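Local coordinates for choline dehydrogenase and related flavoproteins (Aspergillus oryzae, PDB 3Q9T), which probably oxidises formate as a flavin-dependent oxidase of the glucose-methanol-choline oxidoreductase family, carrying 8-formyl-FAD as its cofactor, at residues A[70-74]-A[450-454]; A[301-305]-A[428-433]; A[306-312]-A[501-507]; A[422-426]-A[548-552]. One frame throughout, in Å; residues are numbered along the deposited sequence.

Contact 1 (A[70-74]-A[450-454]); sequences TMVRR and FFAND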
loop_
_atom_site.group_PDB
_atom_site.type_symbol
_atom_site.label_atom_id
_atom_site.label_comp_id
_atom_site.label_asym_id
_atom_site.label_seq_id
_atom_site.Cartn_x
_atom_site.Cartn_y
_atom_site.Cartn_z
ATOM N N THR A 70 -4.263 3.068 -6.311
ATOM C CA THR A 70 -3.769 1.698 -6.281
ATOM C C THR A 70 -2.887 1.446 -7.500
ATOM O O THR A 70 -3.337 1.563 -8.651
ATOM C CB THR A 70 -4.936 0.676 -6.279
ATOM O OG1 THR A 70 -5.726 0.848 -5.103
ATOM C CG2 THR A 70 -4.416 -0.777 -6.346
ATOM N N MET A 71 -1.636 1.094 -7.233
ATOM C CA MET A 71 -0.634 0.894 -8.274
ATOM C C MET A 71 -0.750 -0.499 -8.852
ATOM O O MET A 71 -0.721 -0.689 -10.069
ATOM C CB MET A 71 0.764 1.107 -7.695
ATOM C CG MET A 71 1.008 2.544 -7.216
ATOM S SD MET A 71 1.279 3.691 -8.596
ATOM C CE MET A 71 0.276 5.069 -8.054
ATOM N N VAL A 72 -0.864 -1.477 -7.966
ATOM C CA VAL A 72 -1.093 -2.836 -8.389
ATOM C C VAL A 72 -2.099 -3.533 -7.501
ATOM O O VAL A 72 -2.146 -3.302 -6.292
ATOM C CB VAL A 72 0.234 -3.648 -8.584
ATOM C CG1 VAL A 72 1.432 -2.876 -8.088
ATOM C CG2 VAL A 72 0.148 -5.021 -7.968
ATOM N N ARG A 73 -2.933 -4.346 -8.139
ATOM C CA ARG A 73 -3.953 -5.125 -7.466
ATOM C C ARG A 73 -3.988 -6.511 -8.091
ATOM O O ARG A 73 -4.793 -6.780 -8.974
ATOM C CB ARG A 73 -5.325 -4.445 -7.590
ATOM C CG ARG A 73 -6.424 -5.138 -6.786
ATOM C CD ARG A 73 -7.744 -4.372 -6.848
ATOM N NE ARG A 73 -7.714 -3.188 -5.998
ATOM C CZ ARG A 73 -8.484 -2.116 -6.176
ATOM N NH1 ARG A 73 -8.395 -1.085 -5.338
ATOM N NH2 ARG A 73 -9.347 -2.068 -7.188
ATOM N N ARG A 74 -3.060 -7.360 -7.659
ATOM C CA ARG A 74 -2.990 -8.749 -8.072
ATOM C C ARG A 74 -3.404 -9.571 -6.861
ATOM O O ARG A 74 -3.445 -9.047 -5.748
ATOM C CB ARG A 74 -1.556 -9.125 -8.466
ATOM C CG ARG A 74 -1.025 -8.452 -9.745
ATOM C CD ARG A 74 0.500 -8.570 -9.834
ATOM N NE ARG A 74 0.964 -9.938 -9.584
ATOM C CZ ARG A 74 1.101 -10.871 -10.525
ATOM N NH1 ARG A 74 0.823 -10.599 -11.799
ATOM N NH2 ARG A 74 1.529 -12.077 -10.193
ATOM N N PHE A 450 -1.320 -2.178 -12.607
ATOM C CA PHE A 450 0.003 -2.473 -13.132
ATOM C C PHE A 450 0.324 -3.952 -12.930
ATOM O O PHE A 450 0.073 -4.526 -11.848
ATOM C CB PHE A 450 1.068 -1.638 -12.405
ATOM C CG PHE A 450 1.160 -0.201 -12.845
ATOM C CD1 PHE A 450 0.884 0.172 -14.163
ATOM C CD2 PHE A 450 1.588 0.775 -11.952
ATOM C CE1 PHE A 450 1.006 1.484 -14.568
ATOM C CE2 PHE A 450 1.696 2.110 -12.351
ATOM C CZ PHE A 450 1.419 2.460 -13.661
ATOM N N PHE A 451 0.888 -4.570 -13.961
ATOM C CA PHE A 451 1.410 -5.927 -13.851
ATOM C C PHE A 451 0.318 -7.000 -13.604
ATOM O O PHE A 451 0.586 -8.063 -13.045
ATOM C CB PHE A 451 2.503 -5.975 -12.779
ATOM C CG PHE A 451 3.693 -5.105 -13.099
ATOM C CD1 PHE A 451 4.517 -5.405 -14.185
ATOM C CD2 PHE A 451 3.988 -3.984 -12.331
ATOM C CE1 PHE A 451 5.596 -4.617 -14.494
ATOM C CE2 PHE A 451 5.086 -3.177 -12.640
ATOM C CZ PHE A 451 5.892 -3.493 -13.718
ATOM N N ALA A 452 -0.913 -6.712 -14.005
ATOM C CA ALA A 452 -1.965 -7.727 -13.932
ATOM C C ALA A 452 -1.508 -8.986 -14.674
ATOM O O ALA A 452 -1.780 -10.099 -14.244
ATOM C CB ALA A 452 -3.269 -7.199 -14.510
ATOM N N ASN A 453 -0.801 -8.799 -15.787
ATOM C CA ASN A 453 -0.263 -9.921 -16.558
ATOM C C ASN A 453 1.198 -10.194 -16.165
ATOM O O ASN A 453 2.020 -9.276 -16.151
ATOM C CB ASN A 453 -0.384 -9.625 -18.064
ATOM C CG ASN A 453 -0.049 -10.829 -18.940
ATOM O OD1 ASN A 453 0.888 -11.580 -18.657
ATOM N ND2 ASN A 453 -0.810 -11.007 -20.021
ATOM N N ASP A 454 1.524 -11.444 -15.843
ATOM C CA ASP A 454 2.901 -11.827 -15.481
ATOM C C ASP A 454 3.968 -11.492 -16.532
ATOM O O ASP A 454 5.113 -11.168 -16.187
ATOM C CB ASP A 454 2.966 -13.317 -15.165
ATOM C CG ASP A 454 2.423 -13.656 -13.782
ATOM O OD1 ASP A 454 1.907 -12.756 -13.078
ATOM O OD2 ASP A 454 2.510 -14.843 -13.408
HETATM O O HOH W 1 -2.688 -5.280 -10.849
HETATM O O HOH W 2 2.563 -14.946 -10.516
#
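D454 OD1 is gripped by both terminal nitrogens of R74: NH1 lies 2.7 Å from it, and NH2 makes a second bond of 3.0 Å to the same oxygen. The grip is end-on, and the oxygen lies close to the guanidinium plane. NH1 approaches nearly in line with the carboxylate C-O bond, whereas NH2 arrives on the syn side. A water completes the arrangement, donating to D454 OD2 and accepting a weak bond from R74 NH2. R74 NH1 has another acceptor, F451 O at 2.8 Å, again near the guanidinium plane. The chain is extended at chi2 (164°) and bends at chi3 (48°), which turns the flat group toward the oxygens, and the salt bridge from NE to D76 helps to fix its rotation. Arginine suits the place because its several N-H groups can serve a carboxylate and a backbone carbonyl together.

The arrangement joins strand 67-74, half of a two-stranded antiparallel hairpin with 77-81, to the loop leading into helix 454-473. N453 is the N-cap of that helix, its OD1 accepting from L455 N. The negative charge of D454, in the first turn, would probably suit the helix dipole as well as the arginine. At the other end of the contact, F450 N donates to M71 O at 3.0 Å, in the carbonyl plane. Beside this bond M71 SD comes 4.1 Å from F450 CE2, an oblique Met-aromatic contact between side chains that run alongside each other. V72 CB rests on F450 O at 3.4 Å, and a water accepting from R73 N lies against that same carbonyl.

Contact 2 (A[301-305]-A[428-433]); sequences GQNLM and SDPGEV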
loop_
_atom_site.group_PDB
_atom_site.type_symbol
_atom_site.label_atom_id
_atom_site.label_comp_id
_atom_site.label_asym_id
_atom_site.label_seq_id
_atom_site.Cartn_x
_atom_site.Cartn_y
_atom_site.Cartn_z
ATOM N N GLY A 301 -14.568 6.042 -17.398
ATOM C CA GLY A 301 -13.713 5.634 -16.290
ATOM C C GLY A 301 -13.020 4.289 -16.524
ATOM O O GLY A 301 -12.074 3.957 -15.821
ATOM N N GLN A 302 -13.510 3.502 -17.486
ATOM C CA GLN A 302 -12.863 2.233 -17.841
ATOM C C GLN A 302 -11.674 2.442 -18.775
ATOM O O GLN A 302 -11.460 3.547 -19.274
ATOM C CB GLN A 302 -13.880 1.279 -18.471
ATOM C CG GLN A 302 -15.043 0.981 -17.547
ATOM C CD GLN A 302 -14.598 0.361 -16.225
ATOM O OE1 GLN A 302 -13.935 -0.678 -16.203
ATOM N NE2 GLN A 302 -14.951 1.008 -15.119
ATOM N N ASN A 303 -10.886 1.390 -18.999
ATOM C CA ASN A 303 -9.751 1.481 -19.920
ATOM C C ASN A 303 -8.651 2.433 -19.473
ATOM O O ASN A 303 -7.892 2.936 -20.294
ATOM C CB ASN A 303 -10.219 1.896 -21.314
ATOM C CG ASN A 303 -11.406 1.087 -21.785
ATOM O OD1 ASN A 303 -11.361 -0.142 -21.806
ATOM N ND2 ASN A 303 -12.488 1.770 -22.139
ATOM N N LEU A 304 -8.561 2.690 -18.174
ATOM C CA LEU A 304 -7.443 3.464 -17.657
ATOM C C LEU A 304 -6.144 2.697 -17.942
ATOM O O LEU A 304 -5.961 1.577 -17.458
ATOM C CB LEU A 304 -7.615 3.680 -16.162
ATOM C CG LEU A 304 -6.383 4.177 -15.432
ATOM C CD1 LEU A 304 -6.072 5.572 -15.926
ATOM C CD2 LEU A 304 -6.602 4.138 -13.930
ATOM N N MET A 305 -5.253 3.287 -18.742
ATOM C CA MET A 305 -3.967 2.649 -19.051
ATOM C C MET A 305 -2.807 3.605 -18.796
ATOM O O MET A 305 -2.856 4.781 -19.188
ATOM C CB MET A 305 -3.917 2.151 -20.499
ATOM C CG MET A 305 -2.832 1.116 -20.742
ATOM S SD MET A 305 -3.298 -0.536 -20.143
ATOM C CE MET A 305 -1.735 -1.372 -20.391
ATOM N N SER A 428 -0.664 -5.777 -19.772
ATOM C CA SER A 428 -1.663 -5.929 -18.716
ATOM C C SER A 428 -2.962 -5.221 -19.104
ATOM O O SER A 428 -2.931 -4.171 -19.752
ATOM C CB SER A 428 -1.145 -5.375 -17.386
ATOM O OG SER A 428 -0.144 -6.216 -16.856
ATOM N N ASP A 429 -4.101 -5.809 -18.735
ATOM C CA ASP A 429 -5.393 -5.156 -18.911
ATOM C C ASP A 429 -5.377 -3.795 -18.221
ATOM O O ASP A 429 -4.604 -3.586 -17.297
ATOM C CB ASP A 429 -6.517 -6.006 -18.308
ATOM C CG ASP A 429 -6.884 -7.204 -19.181
ATOM O OD1 ASP A 429 -6.539 -7.208 -20.378
ATOM O OD2 ASP A 429 -7.515 -8.144 -18.664
ATOM N N PRO A 430 -6.238 -2.877 -18.671
ATOM C CA PRO A 430 -6.384 -1.545 -18.079
ATOM C C PRO A 430 -6.980 -1.599 -16.682
ATOM O O PRO A 430 -7.631 -2.574 -16.323
ATOM C CB PRO A 430 -7.369 -0.846 -19.017
ATOM C CG PRO A 430 -8.084 -1.941 -19.722
ATOM C CD PRO A 430 -7.101 -3.060 -19.850
ATOM N N GLY A 431 -6.748 -0.549 -15.904
ATOM C CA GLY A 431 -7.416 -0.395 -14.630
ATOM C C GLY A 431 -8.716 0.365 -14.840
ATOM O O GLY A 431 -9.309 0.345 -15.917
ATOM N N GLU A 432 -9.155 1.057 -13.803
ATOM C CA GLU A 432 -10.385 1.828 -13.896
ATOM C C GLU A 432 -10.385 3.024 -12.950
ATOM O O GLU A 432 -9.668 3.057 -11.933
ATOM C CB GLU A 432 -11.603 0.930 -13.616
ATOM C CG GLU A 432 -11.507 0.132 -12.300
ATOM C CD GLU A 432 -12.783 -0.636 -11.993
ATOM O OE1 GLU A 432 -12.797 -1.374 -10.979
ATOM O OE2 GLU A 432 -13.778 -0.499 -12.752
ATOM N N VAL A 433 -11.184 4.018 -13.304
ATOM C CA VAL A 433 -11.514 5.095 -12.388
ATOM C C VAL A 433 -12.978 4.950 -11.991
ATOM O O VAL A 433 -13.859 4.916 -12.844
ATOM C CB VAL A 433 -11.305 6.457 -13.039
ATOM C CG1 VAL A 433 -11.908 7.554 -12.182
ATOM C CG2 VAL A 433 -9.833 6.690 -13.264
HETATM O O HOH W 3 -11.165 -0.994 -17.491
#
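The amide of Q302 and the carboxylate of E432 stand almost perpendicular, their planes 83° apart, on side chains that run alongside each other. At the amide edge, NE2 donates to E432 OE2 at 3.0 Å in the plane of the amide, and the carboxylate receives it with the anti lone pair. Beside the amide lies E432 CB, 3.7 Å from Q302 NE2. E432 reaches this place with CG wedged between the backbone N and the carbonyl carbon (chi1 52°) and the rest of the chain extended.

The pair links the outer strand 302-304 to the central strand 431-434 of a three-stranded antiparallel sheet, completed by 445-447. L304 and G431 form a hydrogen-bonded pair: G431 N gives a bond of 2.7 Å to L304 O, and the return bond from L304 N is weak. V433 N donates almost straight to G301 O at 2.7 Å. The positive phi of G301 and the closeness of V433 O favour glycine there. L304 points to the other side of the sheet from Q302, toward V268 and F269 of helix 267-277, and its CD2 meets V433 CG2 at 4.2 Å; branched aliphatic groups suit this buried spot under the helix. P430, stiff and with no N-H to satisfy, sets its CB 3.5 Å from N303 CA. A water between the strands accepts from N303 N and donates to Q302 OE1 and, at 2.8 Å, to G431 O.

Contact 3 (A[306-312]-A[501-507]); sequences DHPGVPF and VLDRCQT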
loop_
_atom_site.group_PDB
_atom_site.type_symbol
_atom_site.label_atom_id
_atom_site.label_comp_id
_atom_site.label_asym_id
_atom_site.label_seq_id
_atom_site.Cartn_x
_atom_site.Cartn_y
_atom_site.Cartn_z
ATOM N N ASP A 306 -1.775 3.098 -18.128
ATOM C CA ASP A 306 -0.624 3.913 -17.753
ATOM C C ASP A 306 0.630 3.068 -17.996
ATOM O O ASP A 306 0.526 1.868 -18.273
ATOM C CB ASP A 306 -0.758 4.317 -16.283
ATOM C CG ASP A 306 0.252 5.396 -15.845
ATOM O OD1 ASP A 306 1.032 5.893 -16.667
ATOM O OD2 ASP A 306 0.250 5.756 -14.650
ATOM N N HIS A 307 1.805 3.685 -17.901
ATOM C CA HIS A 307 3.065 2.947 -18.003
ATOM C C HIS A 307 3.598 2.635 -16.607
ATOM O O HIS A 307 3.775 3.554 -15.810
ATOM C CB HIS A 307 4.129 3.802 -18.681
ATOM C CG HIS A 307 3.901 4.044 -20.142
ATOM N ND1 HIS A 307 4.148 5.263 -20.730
ATOM C CD2 HIS A 307 3.486 3.222 -21.135
ATOM C CE1 HIS A 307 3.884 5.188 -22.022
ATOM N NE2 HIS A 307 3.488 3.958 -22.295
ATOM N N PRO A 308 3.908 1.358 -16.317
ATOM C CA PRO A 308 4.547 1.105 -15.020
ATOM C C PRO A 308 6.029 1.429 -15.157
ATOM O O PRO A 308 6.566 1.296 -16.254
ATOM C CB PRO A 308 4.349 -0.398 -14.825
ATOM C CG PRO A 308 4.380 -0.944 -16.228
ATOM C CD PRO A 308 3.875 0.145 -17.158
ATOM N N GLY A 309 6.661 1.890 -14.081
ATOM C CA GLY A 309 8.065 2.225 -14.111
ATOM C C GLY A 309 8.706 1.590 -12.895
ATOM O O GLY A 309 8.120 1.619 -11.816
ATOM N N VAL A 310 9.872 0.971 -13.073
ATOM C CA VAL A 310 10.708 0.630 -11.929
ATOM C C VAL A 310 12.010 1.427 -11.982
ATOM O O VAL A 310 12.948 1.056 -12.678
ATOM C CB VAL A 310 10.997 -0.890 -11.822
ATOM C CG1 VAL A 310 12.022 -1.164 -10.715
ATOM C CG2 VAL A 310 9.706 -1.654 -11.568
ATOM N N PRO A 311 12.063 2.547 -11.259
ATOM C CA PRO A 311 13.321 3.294 -11.247
ATOM C C PRO A 311 14.323 2.644 -10.308
ATOM O O PRO A 311 13.938 1.933 -9.379
ATOM C CB PRO A 311 12.917 4.665 -10.685
ATOM C CG PRO A 311 11.408 4.669 -10.631
ATOM C CD PRO A 311 10.994 3.243 -10.530
ATOM N N PHE A 312 15.601 2.901 -10.544
ATOM C CA PHE A 312 16.640 2.462 -9.632
ATOM C C PHE A 312 17.793 3.458 -9.622
ATOM O O PHE A 312 18.086 4.098 -10.636
ATOM C CB PHE A 312 17.107 1.040 -9.981
ATOM C CG PHE A 312 17.883 0.935 -11.259
ATOM C CD1 PHE A 312 19.235 1.236 -11.293
ATOM C CD2 PHE A 312 17.266 0.503 -12.430
ATOM C CE1 PHE A 312 19.958 1.116 -12.478
ATOM C CE2 PHE A 312 17.986 0.383 -13.612
ATOM C CZ PHE A 312 19.340 0.689 -13.632
ATOM N N VAL A 501 10.058 -6.023 -8.525
ATOM C CA VAL A 501 9.322 -5.257 -9.528
ATOM C C VAL A 501 7.992 -4.743 -8.965
ATOM O O VAL A 501 7.675 -3.557 -9.052
ATOM C CB VAL A 501 9.086 -6.092 -10.797
ATOM C CG1 VAL A 501 8.116 -5.398 -11.719
ATOM C CG2 VAL A 501 10.409 -6.352 -11.509
ATOM N N LEU A 502 7.221 -5.637 -8.358
ATOM C CA LEU A 502 5.939 -5.246 -7.796
ATOM C C LEU A 502 6.098 -4.218 -6.680
ATOM O O LEU A 502 5.312 -3.275 -6.571
ATOM C CB LEU A 502 5.148 -6.462 -7.298
ATOM C CG LEU A 502 4.839 -7.534 -8.349
ATOM C CD1 LEU A 502 4.142 -8.701 -7.708
ATOM C CD2 LEU A 502 4.004 -6.972 -9.510
ATOM N N ASP A 503 7.105 -4.398 -5.848
ATOM C CA ASP A 503 7.209 -3.593 -4.640
ATOM C C ASP A 503 7.895 -2.257 -4.874
ATOM O O ASP A 503 7.798 -1.345 -4.050
ATOM C CB ASP A 503 7.920 -4.366 -3.524
ATOM C CG ASP A 503 7.594 -3.818 -2.160
ATOM O OD1 ASP A 503 6.399 -3.541 -1.907
ATOM O OD2 ASP A 503 8.523 -3.640 -1.351
ATOM N N ARG A 504 8.584 -2.135 -5.998
ATOM C CA ARG A 504 9.375 -0.945 -6.252
ATOM C C ARG A 504 8.865 -0.123 -7.422
ATOM O O ARG A 504 9.392 0.965 -7.708
ATOM C CB ARG A 504 10.804 -1.350 -6.554
ATOM C CG ARG A 504 11.612 -1.688 -5.353
ATOM C CD ARG A 504 12.932 -0.991 -5.495
ATOM N NE ARG A 504 13.975 -1.966 -5.630
ATOM C CZ ARG A 504 15.245 -1.678 -5.867
ATOM N NH1 ARG A 504 15.632 -0.421 -6.048
ATOM N NH2 ARG A 504 16.119 -2.673 -5.946
ATOM N N CYS A 505 7.873 -0.653 -8.126
ATOM C CA CYS A 505 7.379 0.020 -9.314
ATOM C C CYS A 505 6.522 1.216 -8.910
ATOM O O CYS A 505 6.061 1.302 -7.772
ATOM C CB CYS A 505 6.553 -0.943 -10.164
ATOM S SG CYS A 505 4.921 -1.288 -9.470
ATOM N N GLN A 506 6.317 2.134 -9.851
ATOM C CA GLN A 506 5.430 3.277 -9.644
ATOM C C GLN A 506 4.860 3.650 -10.989
ATOM O O GLN A 506 5.294 3.126 -12.016
ATOM C CB GLN A 506 6.200 4.491 -9.084
ATOM C CG GLN A 506 7.327 4.947 -9.987
ATOM C CD GLN A 506 7.955 6.239 -9.528
ATOM O OE1 GLN A 506 8.760 6.262 -8.582
ATOM N NE2 GLN A 506 7.574 7.339 -10.177
ATOM N N THR A 507 3.901 4.569 -10.987
ATOM C CA THR A 507 3.438 5.186 -12.225
ATOM C C THR A 507 4.590 5.921 -12.894
ATOM O O THR A 507 5.395 6.563 -12.220
ATOM C CB THR A 507 2.302 6.203 -11.958
ATOM O OG1 THR A 507 1.905 6.808 -13.194
ATOM C CG2 THR A 507 2.769 7.302 -10.993
HETATM O O HOH W 4 13.348 1.703 -6.844
#
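G309 and Q506 exchange backbone bonds as a hydrogen-bonded antiparallel pair, G309 N to Q506 O at 2.8 Å and Q506 N to G309 O at 2.7 Å. C505 CA adds a CA-H...O contact of 3.1 Å to G309 O. At one end of the pairing, T507 OG1 donates to D306 OD2; the modelled separation of 2.4 Å is very short and its exact value is doubtful. The same hydroxyl accepts from F509 N, so a threonine here serves as both donor and acceptor.

At the other end the contact turns apolar. V310 CG2 packs 3.5 Å from C505 CB and also meets V501 CG1, while M460 and I464 of helix 454-473 lie against V310. A compact branched residue suits this buried place, where the strand packs against helices 494-504 and 454-473.

Here helix 494-504 ends and the chain passes at once, through C505, into the short strand 506-507, which pairs with strand 308-316 in the large mixed sheet of the protein.

A second shell holds these groups in place. D306 OD1 receives H307 N from above its carboxylate plane, which fixes the acid beside T507. Q506 holds CG between its own backbone N and carbonyl carbon (chi1 59°) and is extended beyond, which carries its amide past P311, whose CG lies 3.7 Å from Q506 OE1. Its NE2 donates to T507 O and to A403 O. Further out, a water links P311 O, 2.6 Å away, with R504 NH1, and the side chain of Q506 is about 7 Å from that of Y98, a residue that binds FAD.

Contact 4 (A[422-426]-A[548-552]); sequences DLVRP and IIPDC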
loop_
_atom_site.group_PDB
_atom_site.type_symbol
_atom_site.label_atom_id
_atom_site.label_comp_id
_atom_site.label_asym_id
_atom_site.label_seq_id
_atom_site.Cartn_x
_atom_site.Cartn_y
_atom_site.Cartn_z
ATOM N N ASP A 422 10.968 2.409 -17.780
ATOM C CA ASP A 422 9.577 2.639 -18.113
ATOM C C ASP A 422 9.114 1.610 -19.157
ATOM O O ASP A 422 9.563 1.649 -20.301
ATOM C CB ASP A 422 9.473 4.062 -18.661
ATOM C CG ASP A 422 8.081 4.430 -19.106
ATOM O OD1 ASP A 422 7.254 3.519 -19.346
ATOM O OD2 ASP A 422 7.823 5.648 -19.245
ATOM N N LEU A 423 8.234 0.691 -18.761
ATOM C CA LEU A 423 7.686 -0.311 -19.703
ATOM C C LEU A 423 6.636 0.415 -20.537
ATOM O O LEU A 423 5.559 0.807 -20.054
ATOM C CB LEU A 423 7.043 -1.466 -18.955
ATOM C CG LEU A 423 6.875 -2.873 -19.525
ATOM C CD1 LEU A 423 5.543 -3.433 -19.031
ATOM C CD2 LEU A 423 6.968 -2.950 -21.045
ATOM N N VAL A 424 6.963 0.609 -21.798
ATOM C CA VAL A 424 6.257 1.569 -22.617
ATOM C C VAL A 424 5.152 0.862 -23.431
ATOM O O VAL A 424 4.159 1.470 -23.845
ATOM C CB VAL A 424 7.340 2.295 -23.457
ATOM C CG1 VAL A 424 7.094 2.165 -24.920
ATOM C CG2 VAL A 424 7.544 3.731 -22.966
ATOM N N ARG A 425 5.308 -0.449 -23.594
ATOM C CA ARG A 425 4.327 -1.293 -24.277
ATOM C C ARG A 425 3.887 -2.462 -23.391
ATOM O O ARG A 425 4.181 -3.615 -23.702
ATOM C CB ARG A 425 4.935 -1.840 -25.567
ATOM C CG ARG A 425 5.125 -0.766 -26.643
ATOM C CD ARG A 425 3.972 -0.758 -27.617
ATOM N NE ARG A 425 2.689 -0.580 -26.944
ATOM C CZ ARG A 425 2.109 0.596 -26.706
ATOM N NH1 ARG A 425 2.682 1.742 -27.064
ATOM N NH2 ARG A 425 0.948 0.628 -26.090
ATOM N N PRO A 426 3.181 -2.170 -22.281
ATOM C CA PRO A 426 2.758 -3.256 -21.393
ATOM C C PRO A 426 1.584 -3.983 -22.030
ATOM O O PRO A 426 0.994 -3.448 -22.949
ATOM C CB PRO A 426 2.303 -2.509 -20.136
ATOM C CG PRO A 426 1.795 -1.204 -20.670
ATOM C CD PRO A 426 2.687 -0.857 -21.819
ATOM N N ILE A 548 -4.916 4.170 -27.281
ATOM C CA ILE A 548 -3.778 3.256 -27.150
ATOM C C ILE A 548 -2.586 4.094 -26.695
ATOM O O ILE A 548 -2.178 5.022 -27.394
ATOM C CB ILE A 548 -3.403 2.610 -28.484
ATOM C CG1 ILE A 548 -4.588 1.863 -29.084
ATOM C CG2 ILE A 548 -2.229 1.643 -28.297
ATOM C CD1 ILE A 548 -4.262 1.198 -30.401
ATOM N N ILE A 549 -2.041 3.797 -25.523
ATOM C CA ILE A 549 -1.033 4.690 -24.927
ATOM C C ILE A 549 0.247 4.748 -25.777
ATOM O O ILE A 549 0.758 3.724 -26.204
ATOM C CB ILE A 549 -0.698 4.269 -23.472
ATOM C CG1 ILE A 549 0.108 5.366 -22.761
ATOM C CG2 ILE A 549 0.030 2.916 -23.467
ATOM C CD1 ILE A 549 0.497 5.008 -21.289
ATOM N N PRO A 550 0.741 5.960 -26.059
ATOM C CA PRO A 550 1.963 6.106 -26.869
ATOM C C PRO A 550 3.178 5.413 -26.237
ATOM O O PRO A 550 3.140 5.069 -25.051
ATOM C CB PRO A 550 2.171 7.630 -26.923
ATOM C CG PRO A 550 0.781 8.204 -26.747
ATOM C CD PRO A 550 0.046 7.246 -25.840
ATOM N N ASP A 551 4.250 5.242 -27.012
ATOM C CA ASP A 551 5.386 4.406 -26.595
ATOM C C ASP A 551 6.447 5.201 -25.810
ATOM O O ASP A 551 7.647 4.965 -25.944
ATOM C CB ASP A 551 6.019 3.748 -27.827
ATOM C CG ASP A 551 4.977 3.343 -28.868
ATOM O OD1 ASP A 551 4.615 2.148 -28.942
ATOM O OD2 ASP A 551 4.490 4.229 -29.596
ATOM N N CYS A 552 6.002 6.139 -24.983
ATOM C CA CYS A 552 6.917 7.112 -24.430
ATOM C C CYS A 552 6.120 8.080 -23.596
ATOM O O CYS A 552 4.892 7.989 -23.560
ATOM C CB CYS A 552 7.560 7.877 -25.573
ATOM S SG CYS A 552 6.321 8.583 -26.680
#
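I548 sets CG2 4.0 Å from NH2 of R425, obliquely to the guanidinium. I549 follows and brings the main acceptor: its carbonyl O takes both terminal nitrogens of R425, NH1 at 2.9 Å and NH2 at 3.1 Å. Both bonds lie in the guanidinium plane, so one buried carbonyl receives an end-on pair. I549 CG2 comes 3.6 Å from R425 NH2, an aliphatic branch beside the polar group. P550 keeps the backbone stiff where its O accepts a weak bond from H307 NE2.

D551 supplies the charge. Its OD1 forms the salt bridge with R425 NH1 at 2.7 Å, but the donor stands above the carboxylate plane, 72° out of it. Aspartate suits because its two oxygens also take outside partners, T108 OG1 at OD1 and H105 N at OD2. Bends at chi2 (-96°) and chi3 (56°) turn the R425 guanidinium toward the loop, where its flat edge can serve carbonyl and carboxylate together. V424 CG1 packs against D551 CB at 3.5 Å. C552 ends the run, its N 3.5 Å from V424 CG2.

The loop that R425 and V424 hold runs from strand 538-540, the last in the parallel Rossmann-type sheet, to helix 555-572. A543 and Q555 bind FAD, and the side chain of C552 is about 7 Å from the cofactor, which places the loop beside the flavin site of the GMC oxidoreductase fold.

Contacts 3 and 4 are buried, whereas contacts 1 and 2 are only partly so. In contacts 1 and 4 an arginine joins a carboxylate and a backbone carbonyl across the contact, R74 having a second acid partner in D76. Contacts 1 and 3 each bond to the second subunit, and contacts 3 and 4 come near the flavin. Contacts 2 and 3 are strand pairings in separate sheets, joined directly in sequence at residues 305 and 306. Contacts 3 and 4 meet in one sheet, where P308 O lies 3.1 Å from L423 N. S428 ties contact 2 to N453 of contact 1, and F450 of contact 1 packs on H307 and T507 of contact 3.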